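Local coordinates for uncharacterized protein (Bacteroides caccae, PDB 4L7A), which is of unknown function but is probably a zinc-dependent metallopeptidase that cleaves peptide bonds, at residues 21-24 with 25-29; 133-136 with 137-141; 259-262 with 263-266. All blocks are in the same frame, centred on the assembly; numbering follows the deposited sequence.

Contact 1: residues 21-24 with 25-29; sequences SEFD and RWLLE
Phe23 and Leu27, one turn apart on helix 17-35, carry the apolar part of this local contact. Leu27 CD1 sits over the middle of the Phe23 ring, 3.9 Å from the centroid and only 6° off the ring normal, a CH-pi contact aimed almost straight at the face. The second methyl lies nearer the rim of the ring, with Leu27 CD2 3.8 Å from Phe23 CE1. Two opposed torsions bring the groups together: Phe23 CG lies anti to its backbone nitrogen (chi1 -167°), which swings the ring forward along the helix, whereas Leu27 CG stands beside its own nitrogen and leans back (chi1 -68°). Trp26 comes to the same ring from another direction, at the edge and near its plane, with CE3 3.9 Å from Phe23 CE1.

This is the i to i+3 and i to i+4 spacing of an amphipathic alpha helix, whose buried side here rests on helix 59-81: Phe23 reaches Val63 and Ala66, and Trp26 reaches Ala66 and Lys67. Replacing Phe23 by an alanine would probably leave Leu27 CD1 without its aromatic face, Trp26 CE3 without its neighbour, and a gap against Val63 and Ala66.

Four successive i+4 to i bonds, from Arg25 N to Ser21 O through Leu28 N to Asp24 O, hold the backbone; the shortest, Leu27 N to Phe23 O at 2.8 Å, joins the two residues that pack.

The polar ends of Asp24 and Ser21 find their partners outside the two segments. Asp24 uses both carboxylate oxygens, OD2 in a salt bridge with Arg42 and OD1 in a hydrogen bond with the Tyr41 hydroxyl; Ser21 OG bonds back to Glu17 O.

Contact 2: residues 133-136 with 137-141; sequences RMNE and YYFKV
Tyr137 lies back over the turn that precedes it, its ring laid across Arg133. From the backbone outward, Tyr137 CB is 3.4 Å from Arg133 O, and CG comes closer to the same oxygen, at 3.1 Å; the carbonyl oxygen lies over one face of the ring. Farther out, Tyr137 CE2 meets Arg133 CB at 3.8 Å, and at the tip Tyr137 OH rests 3.6 Å from Arg133 CD. The ring and the guanidinium are turned 59° apart. Bends at chi2 and chi3 turn the Arg133 head from there toward Glu136, where NH2 lies 2.7 Å from OE1 in a salt bridge whose hydrogen bonds, from NH2 and NE, are weak in angle.

On another side of the helix, Met134, a selenomethionine, brings SE to the edge of the Tyr138 ring, a Met-aromatic contact, and its CB packs on Phe139 CE2. Met134 O is gripped twice, by Tyr138 N, four residues on and bent, and by Phe139 N, five residues on, each at 3.0 Å. The next bond, Lys140 N to Asn135 O, also spans five residues, and a water bridges Glu136 O and Val141 N. These features mark a pi bulge in helix 131-153, which also carries the HExxH sequence expected of a zinc peptidase of the Peptidase_MA clan.

Contact 3: residues 259-262 with 263-266; sequences TNEI and SELD
Ile262 and Leu265 meet where the chain turns out of helix 248-260. Ile262 O takes the backbone bond of Leu265 N at 2.9 Å, with a nearly straight N-H (165°) that arrives well above the carbonyl plane. With CG opposite its carbonyl carbon and beside its own N (chi1 -62°), Leu265 folds back over that peptide: its CG is 3.5 Å from Ile262 O and its CD1 4.0 Å from Ile262 CA. The Ile262 side chain itself heads into the protein, against Ile68 and Cys72 of helix 59-81 and Thr129, while Leu265 touches His71.

Glu261 supplies the other turn bond, Glu264 N to Glu261 O at 2.9 Å, more bent (143°) and likewise approaching from above the carbonyl plane. Its side chain is crossed by that of Glu264, whose OE2 is 4.1 Å from Glu261 CG. The charged ends stay separate, Glu261 OE2 being 5.2 Å from Glu264 OE1, and any repulsion between them is probably eased because Glu261 is committed to other partners: OE1 is hydrogen-bonded to His71 NE2, and OE2 forms a salt bridge with Arg257.

Ser263, which belongs to both turns, has its backbone N bound to a water at 3.0 Å, and the same water donates to Asn260 O, 3.2 Å away. Through it the last turn of the helix remains joined to the peptide that follows. Two successive bonds of the i+3 to i type, from Glu264 N and Leu265 N, define overlapping beta turns, the pattern of a short 3-10 segment that leads the chain off the C-terminal end of an alpha helix.

How the contacts relate
From the N terminus the three contacts follow in series, none enclosing or crossing another, and each joins adjoining turns and closes no long loop. Contact 1 lies in helix 17-35, contact 2 in helix 131-153, near the centre of the chain, and contact 3 where helix 248-260 ends. Contacts 2 and 3 are nearest, their closest atoms about 5 Å apart. Helix 59-81 ties all three together: Ala66 and Lys67 face contact 1, while Ile68 and Cys72 are touched from both contact 2 and contact 3. Lys67 also bonds to Asp266 O, and beyond contact 3 the chain returns to contact 1, where Tyr271 meets Trp26 edge-to-face.

Contact 1: residues 21-24 with 25-29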
ATOM      1  N   SER A  21       9.610 -25.268   4.434  1.00 28.02           N
ATOM      2  CA  SER A  21      10.334 -25.399   3.170  1.00 29.87           C
ATOM      3  C   SER A  21       9.346 -25.310   2.006  1.00 29.45           C
ATOM      4  O   SER A  21       9.691 -24.794   0.960  1.00 31.09           O
ATOM      5  CB  SER A  21      11.114 -26.732   3.064  1.00 32.03           C
ATOM      6  OG  SER A  21      12.054 -26.769   4.102  1.00 33.31           O
ATOM      7  N   GLU A  22       8.126 -25.818   2.181  1.00 28.96           N
ATOM      8  CA  GLU A  22       7.095 -25.706   1.111  1.00 29.57           C
ATOM      9  C   GLU A  22       6.717 -24.232   0.875  1.00 27.25           C
ATOM     10  O   GLU A  22       6.582 -23.801  -0.259  1.00 29.20           O
ATOM     11  CB  GLU A  22       5.840 -26.553   1.443  1.00 31.41           C
ATOM     12  CG  GLU A  22       4.766 -26.658   0.319  1.00 34.18           C
ATOM     13  CD  GLU A  22       3.434 -27.314   0.776  1.00 35.53           C
ATOM     14  OE1 GLU A  22       3.370 -27.849   1.914  1.00 39.67           O
ATOM     15  OE2 GLU A  22       2.438 -27.294   0.000  1.00 36.41           O
ATOM     16  N   PHE A  23       6.559 -23.470   1.943  1.00 26.03           N
ATOM     17  CA  PHE A  23       6.315 -22.030   1.828  1.00 26.72           C
ATOM     18  C   PHE A  23       7.523 -21.307   1.183  1.00 26.67           C
ATOM     19  O   PHE A  23       7.337 -20.445   0.337  1.00 25.15           O
ATOM     20  CB  PHE A  23       5.931 -21.439   3.187  1.00 25.59           C
ATOM     21  CG  PHE A  23       5.356 -20.043   3.141  1.00 26.30           C
ATOM     22  CD1 PHE A  23       4.659 -19.557   2.046  1.00 25.45           C
ATOM     23  CD2 PHE A  23       5.487 -19.217   4.243  1.00 25.08           C
ATOM     24  CE1 PHE A  23       4.128 -18.262   2.068  1.00 24.53           C
ATOM     25  CE2 PHE A  23       4.962 -17.920   4.257  1.00 24.69           C
ATOM     26  CZ  PHE A  23       4.298 -17.451   3.157  1.00 24.30           C
ATOM     27  N   ASP A  24       8.745 -21.672   1.562  1.00 28.55           N
ATOM     28  CA  ASP A  24       9.925 -21.046   0.952  1.00 28.56           C
ATOM     29  C   ASP A  24       9.887 -21.273  -0.528  1.00 28.23           C
ATOM     30  O   ASP A  24      10.115 -20.374  -1.305  1.00 25.82           O
ATOM     31  CB  ASP A  24      11.237 -21.569   1.506  1.00 31.58           C
ATOM     32  CG  ASP A  24      11.426 -21.247   2.971  1.00 34.89           C
ATOM     33  OD1 ASP A  24      10.741 -20.360   3.521  1.00 35.23           O
ATOM     34  OD2 ASP A  24      12.264 -21.924   3.599  1.00 43.59           O
ATOM     35  N   ARG A  25       9.560 -22.490  -0.913  1.00 29.70           N
ATOM     36  CA  ARG A  25       9.469 -22.847  -2.338  0.50 31.25           C
ATOM     37  C   ARG A  25       8.403 -21.968  -3.007  1.00 30.11           C
ATOM     38  O   ARG A  25       8.646 -21.393  -4.049  1.00 31.62           O
ATOM     39  CB  ARG A  25       9.186 -24.365  -2.541  0.50 32.52           C
ATOM     40  CG  ARG A  25       9.986 -25.029  -3.684  0.50 34.06           C
ATOM     41  CD  ARG A  25       9.602 -26.530  -3.956  0.50 34.54           C
ATOM     42  NE  ARG A  25       8.448 -26.681  -4.861  0.50 33.83           N
ATOM     43  CZ  ARG A  25       7.237 -27.121  -4.510  0.50 32.84           C
ATOM     44  NH1 ARG A  25       6.981 -27.504  -3.273  0.50 33.37           N
ATOM     45  NH2 ARG A  25       6.291 -27.211  -5.413  0.50 33.18           N
ATOM     46  N   TRP A  26       7.232 -21.849  -2.382  1.00 30.20           N
ATOM     47  CA  TRP A  26       6.150 -21.043  -2.940  1.00 26.96           C
ATOM     48  C   TRP A  26       6.575 -19.572  -3.079  1.00 25.10           C
ATOM     49  O   TRP A  26       6.218 -18.915  -4.055  1.00 24.25           O
ATOM     50  CB  TRP A  26       4.922 -21.210  -2.072  1.00 25.82           C
ATOM     51  CG  TRP A  26       3.734 -20.582  -2.593  1.00 26.01           C
ATOM     52  CD1 TRP A  26       2.772 -21.182  -3.332  1.00 27.42           C
ATOM     53  CD2 TRP A  26       3.359 -19.190  -2.495  1.00 24.92           C
ATOM     54  NE1 TRP A  26       1.800 -20.276  -3.659  1.00 25.82           N
ATOM     55  CE2 TRP A  26       2.114 -19.051  -3.143  1.00 24.28           C
ATOM     56  CE3 TRP A  26       3.924 -18.071  -1.870  1.00 24.55           C
ATOM     57  CZ2 TRP A  26       1.425 -17.843  -3.218  1.00 22.95           C
ATOM     58  CZ3 TRP A  26       3.230 -16.850  -1.923  1.00 22.58           C
ATOM     59  CH2 TRP A  26       1.995 -16.753  -2.596  1.00 23.46           C
ATOM     60  N   LEU A  27       7.327 -19.057  -2.107  1.00 25.67           N
ATOM     61  CA  LEU A  27       7.769 -17.658  -2.146  1.00 25.07           C
ATOM     62  C   LEU A  27       8.806 -17.476  -3.273  1.00 26.47           C
ATOM     63  O   LEU A  27       8.795 -16.454  -4.004  1.00 26.03           O
ATOM     64  CB  LEU A  27       8.345 -17.214  -0.818  1.00 22.01           C
ATOM     65  CG  LEU A  27       7.281 -17.141   0.275  1.00 21.87           C
ATOM     66  CD1 LEU A  27       7.950 -17.034   1.628  1.00 21.29           C
ATOM     67  CD2 LEU A  27       6.359 -15.950   0.062  1.00 22.21           C
ATOM     68  N   LEU A  28       9.702 -18.435  -3.423  1.00 27.93           N
ATOM     69  CA  LEU A  28      10.656 -18.351  -4.531  1.00 29.95           C
ATOM     70  C   LEU A  28       9.899 -18.175  -5.853  1.00 31.39           C
ATOM     71  O   LEU A  28      10.213 -17.308  -6.654  1.00 31.19           O
ATOM     72  CB  LEU A  28      11.502 -19.602  -4.568  1.00 32.04           C
ATOM     73  CG  LEU A  28      12.519 -19.763  -5.705  1.00 36.21           C
ATOM     74  CD1 LEU A  28      13.506 -18.610  -5.719  1.00 37.10           C
ATOM     75  CD2 LEU A  28      13.301 -21.095  -5.561  1.00 37.26           C
ATOM     76  N   GLU A  29       8.858 -18.982  -6.024  1.00 31.47           N
ATOM     77  CA  GLU A  29       8.141 -19.048  -7.276  0.50 32.07           C
ATOM     78  C   GLU A  29       7.164 -17.884  -7.468  1.00 30.09           C
ATOM     79  O   GLU A  29       6.940 -17.470  -8.577  1.00 30.81           O
ATOM     80  CB  GLU A  29       7.482 -20.426  -7.424  0.50 33.74           C
ATOM     81  CG  GLU A  29       8.540 -21.581  -7.423  0.50 35.54           C
ATOM     82  CD  GLU A  29       7.965 -22.981  -7.231  0.50 36.19           C
ATOM     83  OE1 GLU A  29       6.746 -23.168  -7.070  0.50 36.86           O
ATOM     84  OE2 GLU A  29       8.761 -23.919  -7.236  0.50 39.25           O
TER

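Contact 2: residues 133-136 with 137-141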
ATOM      1  N   ARG A 133     -10.233  -2.392   6.718  1.00 24.06           N
ATOM      2  CA  ARG A 133      -9.154  -2.566   7.700  1.00 25.85           C
ATOM      3  C   ARG A 133      -7.820  -2.924   7.049  1.00 23.73           C
ATOM      4  O   ARG A 133      -6.767  -2.409   7.469  1.00 22.86           O
ATOM      5  CB  ARG A 133      -9.523  -3.644   8.724  1.00 29.56           C
ATOM      6  CG  ARG A 133     -10.774  -3.391   9.563  1.00 34.78           C
ATOM      7  CD  ARG A 133     -10.551  -2.406  10.671  1.00 36.59           C
ATOM      8  NE  ARG A 133     -10.423  -1.099  10.086  1.00 42.18           N
ATOM      9  CZ  ARG A 133     -11.425  -0.244   9.874  1.00 46.88           C
ATOM     10  NH1 ARG A 133     -12.661  -0.508  10.257  1.00 49.63           N
ATOM     11  NH2 ARG A 133     -11.163   0.915   9.287  1.00 49.05           N
HETATM   12  N   MSE A 134      -7.852  -3.786   6.022  1.00 21.42           N
HETATM   13  CA  MSE A 134      -6.643  -4.140   5.245  1.00 21.01           C
HETATM   14  C   MSE A 134      -6.051  -2.916   4.549  1.00 18.78           C
HETATM   15  O   MSE A 134      -4.837  -2.726   4.467  1.00 19.63           O
HETATM   16  CB  MSE A 134      -6.910  -5.235   4.205  1.00 21.71           C
HETATM   17  CG  MSE A 134      -7.403  -6.495   4.846  1.00 25.67           C
HETATM   18 SE   MSE A 134      -6.054  -7.321   6.014  0.75 30.60          SE
HETATM   19  CE  MSE A 134      -4.970  -8.107   4.606  1.00 27.33           C
ATOM     20  N   ASN A 135      -6.904  -2.074   4.037  1.00 19.42           N
ATOM     21  CA  ASN A 135      -6.429  -0.805   3.432  1.00 20.43           C
ATOM     22  C   ASN A 135      -5.879   0.124   4.517  1.00 19.43           C
ATOM     23  O   ASN A 135      -4.800   0.716   4.370  1.00 18.94           O
ATOM     24  CB  ASN A 135      -7.551  -0.161   2.639  1.00 20.54           C
ATOM     25  CG  ASN A 135      -7.780  -0.853   1.330  1.00 22.90           C
ATOM     26  OD1 ASN A 135      -6.860  -1.488   0.799  1.00 23.99           O
ATOM     27  ND2 ASN A 135      -8.982  -0.686   0.743  1.00 25.82           N
ATOM     28  N   GLU A 136      -6.587   0.217   5.617  1.00 19.62           N
ATOM     29  CA  GLU A 136      -6.106   1.118   6.665  1.00 23.14           C
ATOM     30  C   GLU A 136      -4.720   0.638   7.198  1.00 21.82           C
ATOM     31  O   GLU A 136      -3.842   1.428   7.333  1.00 22.91           O
ATOM     32  CB  GLU A 136      -7.122   1.232   7.782  1.00 26.12           C
ATOM     33  CG  GLU A 136      -6.726   2.141   8.906  1.00 31.02           C
ATOM     34  CD  GLU A 136      -7.595   1.933  10.193  1.00 36.08           C
ATOM     35  OE1 GLU A 136      -8.663   1.272  10.170  1.00 39.18           O
ATOM     36  OE2 GLU A 136      -7.195   2.449  11.241  1.00 42.54           O
ATOM     37  N   TYR A 137      -4.544  -0.649   7.460  1.00 20.10           N
ATOM     38  CA  TYR A 137      -3.364  -1.118   8.098  1.00 20.36           C
ATOM     39  C   TYR A 137      -2.165  -1.214   7.159  1.00 19.07           C
ATOM     40  O   TYR A 137      -1.043  -1.060   7.600  1.00 18.20           O
ATOM     41  CB  TYR A 137      -3.608  -2.544   8.655  1.00 21.96           C
ATOM     42  CG  TYR A 137      -4.658  -2.678   9.723  1.00 25.05           C
ATOM     43  CD1 TYR A 137      -4.907  -1.649  10.627  1.00 27.59           C
ATOM     44  CD2 TYR A 137      -5.419  -3.852   9.842  1.00 28.12           C
ATOM     45  CE1 TYR A 137      -5.898  -1.777  11.622  1.00 31.12           C
ATOM     46  CE2 TYR A 137      -6.415  -3.982  10.838  1.00 30.32           C
ATOM     47  CZ  TYR A 137      -6.626  -2.949  11.727  1.00 31.21           C
ATOM     48  OH  TYR A 137      -7.606  -3.050  12.695  1.00 36.98           O
ATOM     49  N   TYR A 138      -2.419  -1.542   5.891  1.00 17.86           N
ATOM     50  CA  TYR A 138      -1.407  -2.002   4.986  1.00 18.02           C
ATOM     51  C   TYR A 138      -1.447  -1.426   3.597  1.00 18.16           C
ATOM     52  O   TYR A 138      -0.436  -0.893   3.189  1.00 18.80           O
ATOM     53  CB  TYR A 138      -1.435  -3.513   4.813  1.00 18.74           C
ATOM     54  CG  TYR A 138      -1.385  -4.340   6.067  1.00 19.00           C
ATOM     55  CD1 TYR A 138      -0.411  -4.124   7.049  1.00 19.08           C
ATOM     56  CD2 TYR A 138      -2.279  -5.356   6.252  1.00 20.24           C
ATOM     57  CE1 TYR A 138      -0.350  -4.908   8.210  1.00 18.93           C
ATOM     58  CE2 TYR A 138      -2.228  -6.183   7.377  1.00 21.10           C
ATOM     59  CZ  TYR A 138      -1.262  -5.948   8.375  1.00 22.01           C
ATOM     60  OH  TYR A 138      -1.233  -6.784   9.481  1.00 20.85           O
ATOM     61  N   PHE A 139      -2.563  -1.543   2.856  1.00 18.38           N
ATOM     62  CA  PHE A 139      -2.450  -1.299   1.425  1.00 18.56           C
ATOM     63  C   PHE A 139      -2.356   0.175   1.076  1.00 19.00           C
ATOM     64  O   PHE A 139      -1.665   0.531   0.141  1.00 17.04           O
ATOM     65  CB  PHE A 139      -3.597  -1.918   0.621  1.00 20.07           C
ATOM     66  CG  PHE A 139      -3.549  -3.395   0.563  1.00 21.26           C
ATOM     67  CD1 PHE A 139      -2.458  -4.036   0.023  1.00 23.03           C
ATOM     68  CD2 PHE A 139      -4.603  -4.139   0.999  1.00 22.10           C
ATOM     69  CE1 PHE A 139      -2.394  -5.429   0.020  1.00 26.37           C
ATOM     70  CE2 PHE A 139      -4.568  -5.502   0.957  1.00 24.99           C
ATOM     71  CZ  PHE A 139      -3.461  -6.149   0.498  1.00 25.21           C
ATOM     72  N   LYS A 140      -3.055   1.033   1.817  1.00 19.51           N
ATOM     73  CA  LYS A 140      -2.964   2.484   1.555  1.00 20.06           C
ATOM     74  C   LYS A 140      -1.497   2.962   1.565  1.00 19.04           C
ATOM     75  O   LYS A 140      -1.005   3.609   0.621  1.00 16.05           O
ATOM     76  CB  LYS A 140      -3.839   3.275   2.533  1.00 21.38           C
ATOM     77  CG  LYS A 140      -3.446   4.726   2.774  1.00 24.48           C
ATOM     78  CD  LYS A 140      -3.878   5.530   1.596  1.00 25.84           C
ATOM     79  CE  LYS A 140      -3.291   6.963   1.621  1.00 28.33           C
ATOM     80  NZ  LYS A 140      -3.295   7.604   2.955  1.00 29.06           N
ATOM     81  N   VAL A 141      -0.811   2.713   2.662  1.00 19.41           N
ATOM     82  CA  VAL A 141       0.607   3.117   2.753  1.00 20.86           C
ATOM     83  C   VAL A 141       1.482   2.463   1.685  1.00 19.08           C
ATOM     84  O   VAL A 141       2.390   3.097   1.134  1.00 20.09           O
ATOM     85  CB  VAL A 141       1.189   2.794   4.140  1.00 23.81           C
ATOM     86  CG1 VAL A 141       2.607   3.112   4.176  1.00 24.08           C
ATOM     87  CG2 VAL A 141       0.456   3.667   5.176  1.00 29.57           C
TER
HETATM   88  O   HOH W   1      -2.021   1.616   5.267  1.00 18.16           O

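Contact 3: residues 259-262 with 263-266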
ATOM      1  N   THR A 259      -9.834  -7.115  -3.943  1.00 23.81           N
ATOM      2  CA  THR A 259      -9.974  -7.131  -2.469  1.00 25.30           C
ATOM      3  C   THR A 259     -11.351  -7.685  -2.049  1.00 26.75           C
ATOM      4  O   THR A 259     -11.476  -8.244  -0.970  1.00 28.13           O
ATOM      5  CB  THR A 259      -9.766  -5.755  -1.819  1.00 25.23           C
ATOM      6  OG1 THR A 259     -10.559  -4.780  -2.469  1.00 25.39           O
ATOM      7  CG2 THR A 259      -8.356  -5.316  -1.932  1.00 26.04           C
ATOM      8  N   ASN A 260     -12.353  -7.600  -2.912  1.00 27.95           N
ATOM      9  CA  ASN A 260     -13.625  -8.293  -2.619  1.00 32.14           C
ATOM     10  C   ASN A 260     -13.610  -9.787  -2.853  1.00 31.15           C
ATOM     11  O   ASN A 260     -14.520 -10.458  -2.440  1.00 31.98           O
ATOM     12  CB  ASN A 260     -14.782  -7.737  -3.438  1.00 36.18           C
ATOM     13  CG  ASN A 260     -15.374  -6.485  -2.827  1.00 43.03           C
ATOM     14  OD1 ASN A 260     -15.239  -6.205  -1.608  1.00 44.76           O
ATOM     15  ND2 ASN A 260     -16.024  -5.694  -3.677  1.00 46.11           N
ATOM     16  N   GLU A 261     -12.581 -10.279  -3.532  1.00 29.87           N
ATOM     17  CA  GLU A 261     -12.387 -11.693  -3.842  1.00 29.86           C
ATOM     18  C   GLU A 261     -11.551 -12.420  -2.791  1.00 27.80           C
ATOM     19  O   GLU A 261     -11.299 -13.614  -2.938  1.00 29.36           O
ATOM     20  CB  GLU A 261     -11.623 -11.827  -5.167  1.00 31.24           C
ATOM     21  CG  GLU A 261     -12.478 -11.620  -6.352  1.00 33.84           C
ATOM     22  CD  GLU A 261     -11.690 -11.444  -7.635  1.00 34.23           C
ATOM     23  OE1 GLU A 261     -10.438 -11.631  -7.657  1.00 36.52           O
ATOM     24  OE2 GLU A 261     -12.336 -11.071  -8.612  1.00 32.93           O
ATOM     25  N   ILE A 262     -11.149 -11.751  -1.720  1.00 25.34           N
ATOM     26  CA  ILE A 262     -10.242 -12.390  -0.767  1.00 27.06           C
ATOM     27  C   ILE A 262     -10.769 -13.749  -0.257  1.00 28.18           C
ATOM     28  O   ILE A 262     -10.028 -14.719  -0.237  1.00 25.88           O
ATOM     29  CB  ILE A 262      -9.859 -11.420   0.377  1.00 27.70           C
ATOM     30  CG1 ILE A 262      -8.862 -10.414  -0.162  1.00 28.23           C
ATOM     31  CG2 ILE A 262      -9.299 -12.163   1.583  1.00 28.42           C
ATOM     32  CD1 ILE A 262      -8.549  -9.267   0.783  1.00 29.45           C
ATOM     33  N   SER A 263     -12.041 -13.822   0.125  1.00 30.06           N
ATOM     34  CA  SER A 263     -12.545 -15.076   0.672  1.00 33.96           C
ATOM     35  C   SER A 263     -12.652 -16.171  -0.362  1.00 34.01           C
ATOM     36  O   SER A 263     -12.868 -17.262   0.001  1.00 33.94           O
ATOM     37  CB  SER A 263     -13.918 -14.919   1.299  1.00 35.55           C
ATOM     38  OG  SER A 263     -14.823 -14.528   0.312  1.00 36.18           O
ATOM     39  N   GLU A 264     -12.498 -15.877  -1.639  1.00 37.76           N
ATOM     40  CA  GLU A 264     -12.411 -16.933  -2.664  1.00 38.04           C
ATOM     41  C   GLU A 264     -10.996 -17.509  -2.832  1.00 37.04           C
ATOM     42  O   GLU A 264     -10.819 -18.472  -3.553  1.00 34.73           O
ATOM     43  CB  GLU A 264     -12.897 -16.411  -4.024  1.00 40.87           C
ATOM     44  CG  GLU A 264     -14.324 -15.869  -3.995  1.00 45.84           C
ATOM     45  CD  GLU A 264     -14.694 -15.070  -5.256  1.00 49.82           C
ATOM     46  OE1 GLU A 264     -14.212 -15.402  -6.359  1.00 50.50           O
ATOM     47  OE2 GLU A 264     -15.477 -14.103  -5.130  1.00 54.04           O
ATOM     48  N   LEU A 265      -9.981 -16.932  -2.187  1.00 34.63           N
ATOM     49  CA  LEU A 265      -8.630 -17.458  -2.329  1.00 32.62           C
ATOM     50  C   LEU A 265      -8.456 -18.718  -1.489  1.00 33.16           C
ATOM     51  O   LEU A 265      -9.203 -18.938  -0.522  1.00 32.79           O
ATOM     52  CB  LEU A 265      -7.596 -16.427  -1.900  1.00 32.94           C
ATOM     53  CG  LEU A 265      -7.554 -15.112  -2.689  1.00 32.72           C
ATOM     54  CD1 LEU A 265      -6.803 -14.040  -1.883  1.00 33.08           C
ATOM     55  CD2 LEU A 265      -6.908 -15.354  -4.023  1.00 33.63           C
ATOM     56  N   ASP A 266      -7.458 -19.524  -1.841  1.00 32.36           N
ATOM     57  CA  ASP A 266      -7.211 -20.770  -1.137  1.00 35.95           C
ATOM     58  C   ASP A 266      -6.206 -20.490  -0.025  1.00 35.05           C
ATOM     59  O   ASP A 266      -5.005 -20.779  -0.151  1.00 37.07           O
ATOM     60  CB  ASP A 266      -6.719 -21.876  -2.066  1.00 37.58           C
ATOM     61  CG  ASP A 266      -6.501 -23.212  -1.324  1.00 43.49           C
ATOM     62  OD1 ASP A 266      -7.001 -23.386  -0.189  1.00 47.03           O
ATOM     63  OD2 ASP A 266      -5.785 -24.090  -1.844  1.00 48.96           O
TER
HETATM   64  O   HOH W   2     -13.813 -11.435   0.542  1.00 29.40           O